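Local coordinates for TIR domain-containing adapter molecule 1 (Homo sapiens, PDB 4BSX), which acts as an adaptor in Toll-like receptor signalling that induces interferon-beta, and has an N-terminal helical domain resembling IFIT proteins, at residues A[16-21]-A[109-114]; A[97-102]-A[118-123]; A[69-74]-A[91-96]. The protein carries 2 engineered substitutions. All blocks are in the same frame, centred on the assembly; numbering follows the deposited sequence.

The three contacts fall within one all-helical domain and are strung along helix 96-108. Contact 3 joins the start of helix 71-79 to the loop leading into that helix, contact 2 pairs the helix with helix 114-130, and contact 1 brings the loop after it against the end of helix 11-19. In sequence, contact 3 closes before contact 2 opens and lies wholly between the two segments of contact 1, while contacts 1 and 2 interleave. The centres of contacts 1 and 3 are about 22 Å apart, across the middle of the chain; contact 2 lies about 15 and 14 Å from them. Ala98 CB and Val72 CG1, 3.9 Å apart, link contacts 2 and 3. Contact 1 ties early helix 11-19 to late ones.

Contact 1 of 3, residues A[16-21]-A[109-114]; sequences DILGAA and EKLCPA
Ala21 and Leu111 mark the nearest approach of the two backbones, their CA atoms 6.7 Å apart where the end of helix 11-19 faces an irregular loop. That loop has just left helix 96-108 through a Schellman motif: Lys110 takes a positive phi of 63°, turning the chain so that the next residue, Leu111, directs its side chain at segment 16-21. The contact is apolar, with no hydrogen bond crossing it, and suits branched aliphatic residues that can fill an uneven surface. Ile17 does most of the work on the helix side. With chi1 at -72°, its CG2 methyl lies anti to the backbone N and meets Leu111 twice, lying 3.4 Å from the backbone oxygen Leu111 O and packing 3.8 Å from Leu111 CB, where the two side chains meet at a slant. Its other branch reaches along the loop, where Ile17 CD1 touches Cys112 CB at 4.0 Å. Farther along, Leu111 CD1 touches two more residues: Ala21 CB lies 4.1 Å from it, and Leu18 CD2 makes a looser approach of 4.3 Å. A small residue fits at Ala21, because its single methyl points toward the loop and suffices to meet the leucine. The surrounding helices complete the cluster: Leu111 also packs on Lys25 and Leu29 of helix 23-33, Cys112 on Tyr103 and Leu106 of helix 96-108, and the buried Leu18 on Leu46, Met49 and Val50 of helix 43-53.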
loop_
_atom_site.group_PDB
_atom_site.type_symbol
_atom_site.label_atom_id
_atom_site.label_comp_id
_atom_site.label_asym_id
_atom_site.label_seq_id
_atom_site.Cartn_x
_atom_site.Cartn_y
_atom_site.Cartn_z
ATOM N N ASP A 16 1.331 10.706 3.415
ATOM C CA ASP A 16 2.111 11.918 3.680
ATOM C C ASP A 16 3.378 11.965 2.841
ATOM O O ASP A 16 3.810 13.017 2.379
ATOM C CB ASP A 16 2.457 12.044 5.163
ATOM C CG ASP A 16 1.230 12.418 6.026
ATOM O OD1 ASP A 16 0.346 13.130 5.518
ATOM O OD2 ASP A 16 1.146 11.983 7.190
ATOM N N ILE A 17 3.983 10.807 2.669
ATOM C CA ILE A 17 5.171 10.670 1.843
ATOM C C ILE A 17 4.894 11.063 0.395
ATOM O O ILE A 17 5.691 11.773 -0.211
ATOM C CB ILE A 17 5.691 9.272 1.915
ATOM C CG1 ILE A 17 6.321 9.054 3.295
ATOM C CG2 ILE A 17 6.760 9.049 0.847
ATOM C CD1 ILE A 17 6.560 7.611 3.636
ATOM N N LEU A 18 3.768 10.585 -0.132
ATOM C CA LEU A 18 3.241 11.009 -1.420
ATOM C C LEU A 18 3.009 12.523 -1.452
ATOM O O LEU A 18 3.466 13.224 -2.375
ATOM C CB LEU A 18 1.949 10.230 -1.718
ATOM C CG LEU A 18 2.141 8.717 -2.013
ATOM C CD1 LEU A 18 0.855 8.052 -2.465
ATOM C CD2 LEU A 18 3.204 8.447 -3.069
ATOM N N GLY A 19 2.318 13.046 -0.443
ATOM C CA GLY A 19 2.100 14.477 -0.361
ATOM C C GLY A 19 3.415 15.230 -0.471
ATOM O O GLY A 19 3.514 16.223 -1.219
ATOM N N ALA A 20 4.439 14.755 0.240
ATOM C CA ALA A 20 5.719 15.476 0.279
ATOM C C ALA A 20 6.589 15.332 -0.980
ATOM O O ALA A 20 7.672 15.939 -1.042
ATOM C CB ALA A 20 6.540 15.042 1.487
ATOM N N ALA A 21 6.168 14.516 -1.949
ATOM C CA ALA A 21 7.071 14.203 -3.076
ATOM C C ALA A 21 7.083 15.299 -4.159
ATOM O O ALA A 21 8.017 15.369 -4.949
ATOM C CB ALA A 21 6.737 12.865 -3.694
ATOM N N GLU A 109 11.433 4.116 -5.101
ATOM C CA GLU A 109 11.320 5.369 -5.804
ATOM C C GLU A 109 12.131 6.413 -5.076
ATOM O O GLU A 109 12.164 7.573 -5.475
ATOM C CB GLU A 109 9.855 5.811 -5.897
ATOM C CG GLU A 109 9.009 4.915 -6.844
ATOM C CD GLU A 109 9.544 4.869 -8.274
ATOM O OE1 GLU A 109 10.322 5.759 -8.681
ATOM O OE2 GLU A 109 9.216 3.933 -9.008
ATOM N N LYS A 110 12.762 5.996 -3.982
ATOM C CA LYS A 110 13.564 6.896 -3.161
ATOM C C LYS A 110 12.746 8.012 -2.551
ATOM O O LYS A 110 13.288 9.083 -2.289
ATOM C CB LYS A 110 14.722 7.456 -3.998
ATOM C CG LYS A 110 15.633 6.368 -4.521
ATOM C CD LYS A 110 16.523 6.818 -5.661
ATOM C CE LYS A 110 17.529 5.723 -6.040
ATOM N NZ LYS A 110 16.869 4.421 -6.426
ATOM N N LEU A 111 11.461 7.756 -2.278
ATOM C CA LEU A 111 10.615 8.738 -1.611
ATOM C C LEU A 111 10.661 8.618 -0.097
ATOM O O LEU A 111 10.083 9.464 0.615
ATOM C CB LEU A 111 9.174 8.609 -2.085
ATOM C CG LEU A 111 8.935 8.714 -3.589
ATOM C CD1 LEU A 111 7.452 8.834 -3.872
ATOM C CD2 LEU A 111 9.684 9.888 -4.212
ATOM N N CYS A 112 11.312 7.553 0.377
ATOM C CA CYS A 112 11.541 7.308 1.811
ATOM C C CYS A 112 12.718 6.335 2.034
ATOM O O CYS A 112 13.110 5.606 1.137
ATOM C CB CYS A 112 10.288 6.745 2.476
ATOM S SG CYS A 112 10.106 4.992 2.209
ATOM N N PRO A 113 13.306 6.340 3.238
ATOM C CA PRO A 113 14.471 5.476 3.490
ATOM C C PRO A 113 14.125 3.998 3.539
ATOM O O PRO A 113 13.006 3.640 3.916
ATOM C CB PRO A 113 14.969 5.938 4.853
ATOM C CG PRO A 113 13.819 6.626 5.467
ATOM C CD PRO A 113 13.020 7.231 4.372
ATOM N N ALA A 114 15.082 3.161 3.145
ATOM C CA ALA A 114 14.893 1.726 3.068
ATOM C C ALA A 114 14.635 1.121 4.450
ATOM O O ALA A 114 14.045 0.046 4.568
ATOM C CB ALA A 114 16.091 1.078 2.454
#

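Contact 2 of 3, residues A[97-102]-A[118-123]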
loop_
_atom_site.group_PDB
_atom_site.type_symbol
_atom_site.label_atom_id
_atom_site.label_comp_id
_atom_site.label_asym_id
_atom_site.label_seq_id
_atom_site.Cartn_x
_atom_site.Cartn_y
_atom_site.Cartn_z
ATOM N N TRP A 97 0.719 -5.923 5.740
ATOM C CA TRP A 97 1.402 -6.550 4.612
ATOM C C TRP A 97 1.314 -5.588 3.424
ATOM O O TRP A 97 2.286 -5.311 2.743
ATOM C CB TRP A 97 0.767 -7.911 4.272
ATOM C CG TRP A 97 1.610 -8.806 3.356
ATOM C CD1 TRP A 97 2.659 -8.428 2.567
ATOM C CD2 TRP A 97 1.466 -10.224 3.169
ATOM N NE1 TRP A 97 3.175 -9.520 1.897
ATOM C CE2 TRP A 97 2.457 -10.633 2.248
ATOM C CE3 TRP A 97 0.594 -11.190 3.693
ATOM C CZ2 TRP A 97 2.596 -11.968 1.832
ATOM C CZ3 TRP A 97 0.719 -12.506 3.268
ATOM C CH2 TRP A 97 1.722 -12.886 2.359
ATOM N N ALA A 98 0.110 -5.100 3.191
ATOM C CA ALA A 98 -0.136 -4.071 2.213
ATOM C C ALA A 98 0.772 -2.880 2.475
ATOM O O ALA A 98 1.411 -2.344 1.573
ATOM C CB ALA A 98 -1.591 -3.650 2.289
ATOM N N VAL A 99 0.842 -2.459 3.728
ATOM C CA VAL A 99 1.696 -1.330 4.076
ATOM C C VAL A 99 3.175 -1.642 3.760
ATOM O O VAL A 99 3.846 -0.819 3.132
ATOM C CB VAL A 99 1.442 -0.834 5.522
ATOM C CG1 VAL A 99 2.567 0.085 6.016
ATOM C CG2 VAL A 99 0.092 -0.104 5.603
ATOM N N ALA A 100 3.684 -2.805 4.170
ATOM C CA ALA A 100 5.039 -3.248 3.753
ATOM C C ALA A 100 5.304 -3.149 2.206
ATOM O O ALA A 100 6.357 -2.689 1.749
ATOM C CB ALA A 100 5.265 -4.691 4.224
ATOM N N ARG A 101 4.330 -3.610 1.423
ATOM C CA ARG A 101 4.422 -3.612 -0.012
ATOM C C ARG A 101 4.484 -2.139 -0.563
ATOM O O ARG A 101 5.345 -1.765 -1.383
ATOM C CB ARG A 101 3.234 -4.395 -0.543
ATOM C CG ARG A 101 3.479 -5.904 -0.539
ATOM C CD ARG A 101 2.313 -6.750 -1.091
ATOM N NE ARG A 101 2.709 -8.166 -1.108
ATOM C CZ ARG A 101 1.945 -9.167 -1.539
ATOM N NH1 ARG A 101 0.728 -8.918 -2.004
ATOM N NH2 ARG A 101 2.401 -10.427 -1.505
ATOM N N LEU A 102 3.576 -1.310 -0.071
ATOM C CA LEU A 102 3.593 0.099 -0.328
ATOM C C LEU A 102 4.942 0.728 0.037
ATOM O O LEU A 102 5.515 1.467 -0.748
ATOM C CB LEU A 102 2.454 0.774 0.411
ATOM C CG LEU A 102 1.046 0.393 -0.065
ATOM C CD1 LEU A 102 0.049 1.201 0.747
ATOM C CD2 LEU A 102 0.840 0.605 -1.579
ATOM N N ASP A 118 11.877 -1.795 5.986
ATOM C CA ASP A 118 12.324 -2.919 6.811
ATOM C C ASP A 118 11.422 -3.031 8.019
ATOM O O ASP A 118 10.929 -4.112 8.373
ATOM C CB ASP A 118 13.765 -2.686 7.298
ATOM C CG ASP A 118 14.810 -2.888 6.204
ATOM O OD1 ASP A 118 14.475 -3.390 5.107
ATOM O OD2 ASP A 118 15.987 -2.578 6.458
ATOM N N VAL A 119 11.234 -1.900 8.673
ATOM C CA VAL A 119 10.355 -1.820 9.829
ATOM C C VAL A 119 8.958 -2.319 9.453
ATOM O O VAL A 119 8.372 -3.106 10.191
ATOM C CB VAL A 119 10.272 -0.385 10.357
ATOM C CG1 VAL A 119 9.168 -0.247 11.408
ATOM C CG2 VAL A 119 11.611 0.030 10.923
ATOM N N ALA A 120 8.432 -1.897 8.300
ATOM C CA ALA A 120 7.113 -2.381 7.830
ATOM C C ALA A 120 7.036 -3.928 7.600
ATOM O O ALA A 120 6.062 -4.573 8.023
ATOM C CB ALA A 120 6.658 -1.585 6.566
ATOM N N TYR A 121 8.051 -4.528 6.967
ATOM C CA TYR A 121 8.047 -5.978 6.811
ATOM C C TYR A 121 8.066 -6.671 8.199
ATOM O O TYR A 121 7.361 -7.637 8.432
ATOM C CB TYR A 121 9.145 -6.470 5.845
ATOM C CG TYR A 121 8.608 -6.520 4.399
ATOM C CD1 TYR A 121 7.633 -7.392 4.071
ATOM C CD2 TYR A 121 9.013 -5.624 3.421
ATOM C CE1 TYR A 121 7.094 -7.439 2.856
ATOM C CE2 TYR A 121 8.465 -5.672 2.159
ATOM C CZ TYR A 121 7.498 -6.593 1.892
ATOM O OH TYR A 121 6.902 -6.752 0.654
ATOM N N GLN A 122 8.837 -6.145 9.126
ATOM C CA GLN A 122 8.891 -6.715 10.443
ATOM C C GLN A 122 7.516 -6.702 11.087
ATOM O O GLN A 122 7.022 -7.749 11.469
ATOM C CB GLN A 122 9.884 -5.936 11.304
ATOM C CG GLN A 122 11.308 -6.102 10.865
ATOM C CD GLN A 122 12.251 -5.340 11.750
ATOM O OE1 GLN A 122 12.020 -4.163 12.051
ATOM N NE2 GLN A 122 13.304 -6.005 12.201
ATOM N N GLU A 123 6.905 -5.526 11.214
ATOM C CA GLU A 123 5.594 -5.418 11.821
ATOM C C GLU A 123 4.625 -6.367 11.152
ATOM O O GLU A 123 3.749 -6.915 11.801
ATOM C CB GLU A 123 5.057 -3.959 11.772
ATOM C CG GLU A 123 5.864 -3.029 12.674
ATOM C CD GLU A 123 5.488 -1.556 12.536
ATOM O OE1 GLU A 123 4.523 -1.255 11.800
ATOM O OE2 GLU A 123 6.158 -0.694 13.166
#
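Ala100 and Tyr121 meet within an antiparallel alpha-hairpin, an arrangement familiar from tetratricopeptide repeats and IFIT proteins; the axes of segments 97-102 and 118-123 run at 161° to each other and approach to 8.2 Å. Alanines permit this closeness: Ala120 CB rests on the backbone at Ala100 CA, 3.6 Å away, and the small methyl lets the helices come this close. Tyr121 brings its ring across to lay one face on the Ala100 methyl. The methyl carbon Ala100 CB sits 3.5 Å from the ring centroid and only 9° off the ring normal, a well-centred CH-pi contact. Beyond the ring, the Tyr121 hydroxyl hydrogen-bonds Glu142 of helix 136-147, whose carboxylate also accepts from Trp97 NE1 and forms a salt bridge with Arg101 NH2. These partners probably stabilise its negative charge. Replacing Tyr121 by an alanine here would probably open a gap over the methyl of Ala100 and leave the Glu142 carboxylate with one partner fewer. Arg101 keeps an extended chain from CG to NE and crosses the tyrosine at a slant, its guanidinium plane 63° from the ring, with Arg101 CG 3.7 Å from Tyr121 OH.

Contact 3 of 3, residues A[69-74]-A[91-96]; sequences MDAVAR and EPPDVS. Engineered in segment 69-74: Met69 (natural residue Ala).
Val72 meets the loop with one of its two methyls: at a chi1 of 178°, CG1 lies anti to the backbone N, and CG2, anti to the carbonyl carbon, is left to face Pro93, Asp94 and Val95. Val72 CG2 comes 3.9 Å from the backbone oxygen Asp94 O and 4.2 Å from Val95 CG1, with Pro93 CG at a similar range. A beta-branched residue suits this place, since it presents one methyl to the loop while the other turns to helix 96-108. One residue earlier, Ala71 CB packs on Pro93 CB at 3.9 Å, and the ring carbon Pro93 CG lies 3.9 Å from the backbone oxygen Ala71 O. Proline fits here because the chain from Glu91 to Asp94 runs extended, with backbone torsions close to polyproline II, and its rigid ring offers a compact apolar surface. The contact joins two helix beginnings. Asp70 is the N-cap of helix 71-79: its OD2 accepts from Ala73 N at 2.9 Å, approached on the anti side of the carboxylate and 30° out of its plane. At the start of helix 96-108 the N-cap is Val95, which has no acceptor in its side chain. Asp94 just before it supplies one, OD1 taking a weak bond from Ser96 N at 3.3 Å to close an Asx turn, while its OD2 forms a salt bridge with Arg131. Beside the alanine, Arg74 folds back so that its guanidinium lies flat over Ala71 CA; NE pairs with Glu90, and NH1 bonds Lys68 O and, weakly, the carbonyl of the engineered selenomethionine Met69. Pro93 and Val95 both reach farther along helix 71-79 to touch Leu75.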
loop_
_atom_site.group_PDB
_atom_site.type_symbol
_atom_site.label_atom_id
_atom_site.label_comp_id
_atom_site.label_asym_id
_atom_site.label_seq_id
_atom_site.Cartn_x
_atom_site.Cartn_y
_atom_site.Cartn_z
HETATM N N MSE A 69 -12.126 -6.700 -4.426
HETATM C CA MSE A 69 -11.972 -7.996 -3.803
HETATM C C MSE A 69 -10.923 -7.933 -2.697
HETATM O O MSE A 69 -10.919 -8.767 -1.782
HETATM C CB MSE A 69 -11.574 -9.008 -4.873
HETATM C CG MSE A 69 -12.725 -9.370 -5.817
HETATM SE SE MSE A 69 -14.297 -9.995 -4.795
HETATM C CE MSE A 69 -15.665 -8.792 -5.461
ATOM N N ASP A 70 -10.028 -6.949 -2.778
ATOM C CA ASP A 70 -8.995 -6.776 -1.766
ATOM C C ASP A 70 -9.485 -5.881 -0.609
ATOM O O ASP A 70 -9.937 -4.740 -0.828
ATOM C CB ASP A 70 -7.724 -6.191 -2.377
ATOM C CG ASP A 70 -6.640 -5.953 -1.335
ATOM O OD1 ASP A 70 -6.055 -6.947 -0.865
ATOM O OD2 ASP A 70 -6.386 -4.791 -0.965
ATOM N N ALA A 71 -9.386 -6.414 0.613
ATOM C CA ALA A 71 -9.972 -5.795 1.794
ATOM C C ALA A 71 -9.323 -4.460 2.092
ATOM O O ALA A 71 -10.006 -3.513 2.514
ATOM C CB ALA A 71 -9.855 -6.737 3.028
ATOM N N VAL A 72 -8.011 -4.370 1.869
ATOM C CA VAL A 72 -7.310 -3.118 2.122
ATOM C C VAL A 72 -7.736 -2.074 1.062
ATOM O O VAL A 72 -7.929 -0.895 1.387
ATOM C CB VAL A 72 -5.771 -3.307 2.169
ATOM C CG1 VAL A 72 -5.064 -1.971 2.380
ATOM C CG2 VAL A 72 -5.378 -4.276 3.258
ATOM N N ALA A 73 -7.896 -2.501 -0.189
ATOM C CA ALA A 73 -8.365 -1.574 -1.230
ATOM C C ALA A 73 -9.774 -1.044 -0.888
ATOM O O ALA A 73 -10.109 0.103 -1.206
ATOM C CB ALA A 73 -8.368 -2.238 -2.597
ATOM N N ARG A 74 -10.576 -1.891 -0.246
ATOM C CA ARG A 74 -11.924 -1.532 0.157
ATOM C C ARG A 74 -11.904 -0.486 1.269
ATOM O O ARG A 74 -12.650 0.501 1.219
ATOM C CB ARG A 74 -12.676 -2.781 0.613
ATOM C CG ARG A 74 -13.137 -3.650 -0.519
ATOM C CD ARG A 74 -14.257 -4.583 -0.072
ATOM N NE ARG A 74 -13.891 -5.471 1.030
ATOM C CZ ARG A 74 -13.306 -6.672 0.906
ATOM N NH1 ARG A 74 -12.949 -7.147 -0.276
ATOM N NH2 ARG A 74 -13.040 -7.399 1.990
ATOM N N GLU A 91 -15.417 -5.697 9.647
ATOM C CA GLU A 91 -14.411 -5.197 10.556
ATOM C C GLU A 91 -13.168 -4.824 9.746
ATOM O O GLU A 91 -12.872 -5.487 8.737
ATOM C CB GLU A 91 -14.103 -6.271 11.605
ATOM C CG GLU A 91 -15.364 -6.852 12.325
ATOM C CD GLU A 91 -14.988 -7.893 13.366
ATOM O OE1 GLU A 91 -13.883 -7.743 13.934
ATOM O OE2 GLU A 91 -15.770 -8.855 13.618
ATOM N N PRO A 92 -12.453 -3.756 10.169
ATOM C CA PRO A 92 -11.273 -3.229 9.463
ATOM C C PRO A 92 -10.249 -4.321 9.303
ATOM O O PRO A 92 -10.090 -5.079 10.263
ATOM C CB PRO A 92 -10.705 -2.188 10.430
ATOM C CG PRO A 92 -11.833 -1.827 11.332
ATOM C CD PRO A 92 -12.706 -3.030 11.425
ATOM N N PRO A 93 -9.553 -4.384 8.147
ATOM C CA PRO A 93 -8.551 -5.420 7.902
ATOM C C PRO A 93 -7.198 -5.026 8.506
ATOM O O PRO A 93 -6.894 -3.841 8.723
ATOM C CB PRO A 93 -8.453 -5.412 6.393
ATOM C CG PRO A 93 -8.571 -3.961 6.075
ATOM C CD PRO A 93 -9.542 -3.390 7.064
ATOM N N ASP A 94 -6.423 -6.045 8.804
ATOM C CA ASP A 94 -4.993 -5.941 9.032
ATOM C C ASP A 94 -4.372 -5.373 7.756
ATOM O O ASP A 94 -4.570 -5.930 6.688
ATOM C CB ASP A 94 -4.452 -7.354 9.249
ATOM C CG ASP A 94 -2.969 -7.385 9.436
ATOM O OD1 ASP A 94 -2.406 -6.358 9.895
ATOM O OD2 ASP A 94 -2.386 -8.452 9.137
ATOM N N VAL A 95 -3.659 -4.251 7.869
ATOM C CA VAL A 95 -3.086 -3.583 6.702
ATOM C C VAL A 95 -1.560 -3.755 6.622
ATOM O O VAL A 95 -0.915 -3.178 5.766
ATOM C CB VAL A 95 -3.463 -2.051 6.649
ATOM C CG1 VAL A 95 -4.972 -1.868 6.716
ATOM C CG2 VAL A 95 -2.690 -1.221 7.718
ATOM N N SER A 96 -0.967 -4.551 7.500
ATOM C CA SER A 96 0.479 -4.468 7.699
ATOM C C SER A 96 1.273 -4.950 6.465
ATOM O O SER A 96 2.341 -4.404 6.151
ATOM C CB SER A 96 0.869 -5.249 8.952
ATOM O OG SER A 96 0.646 -6.644 8.758
#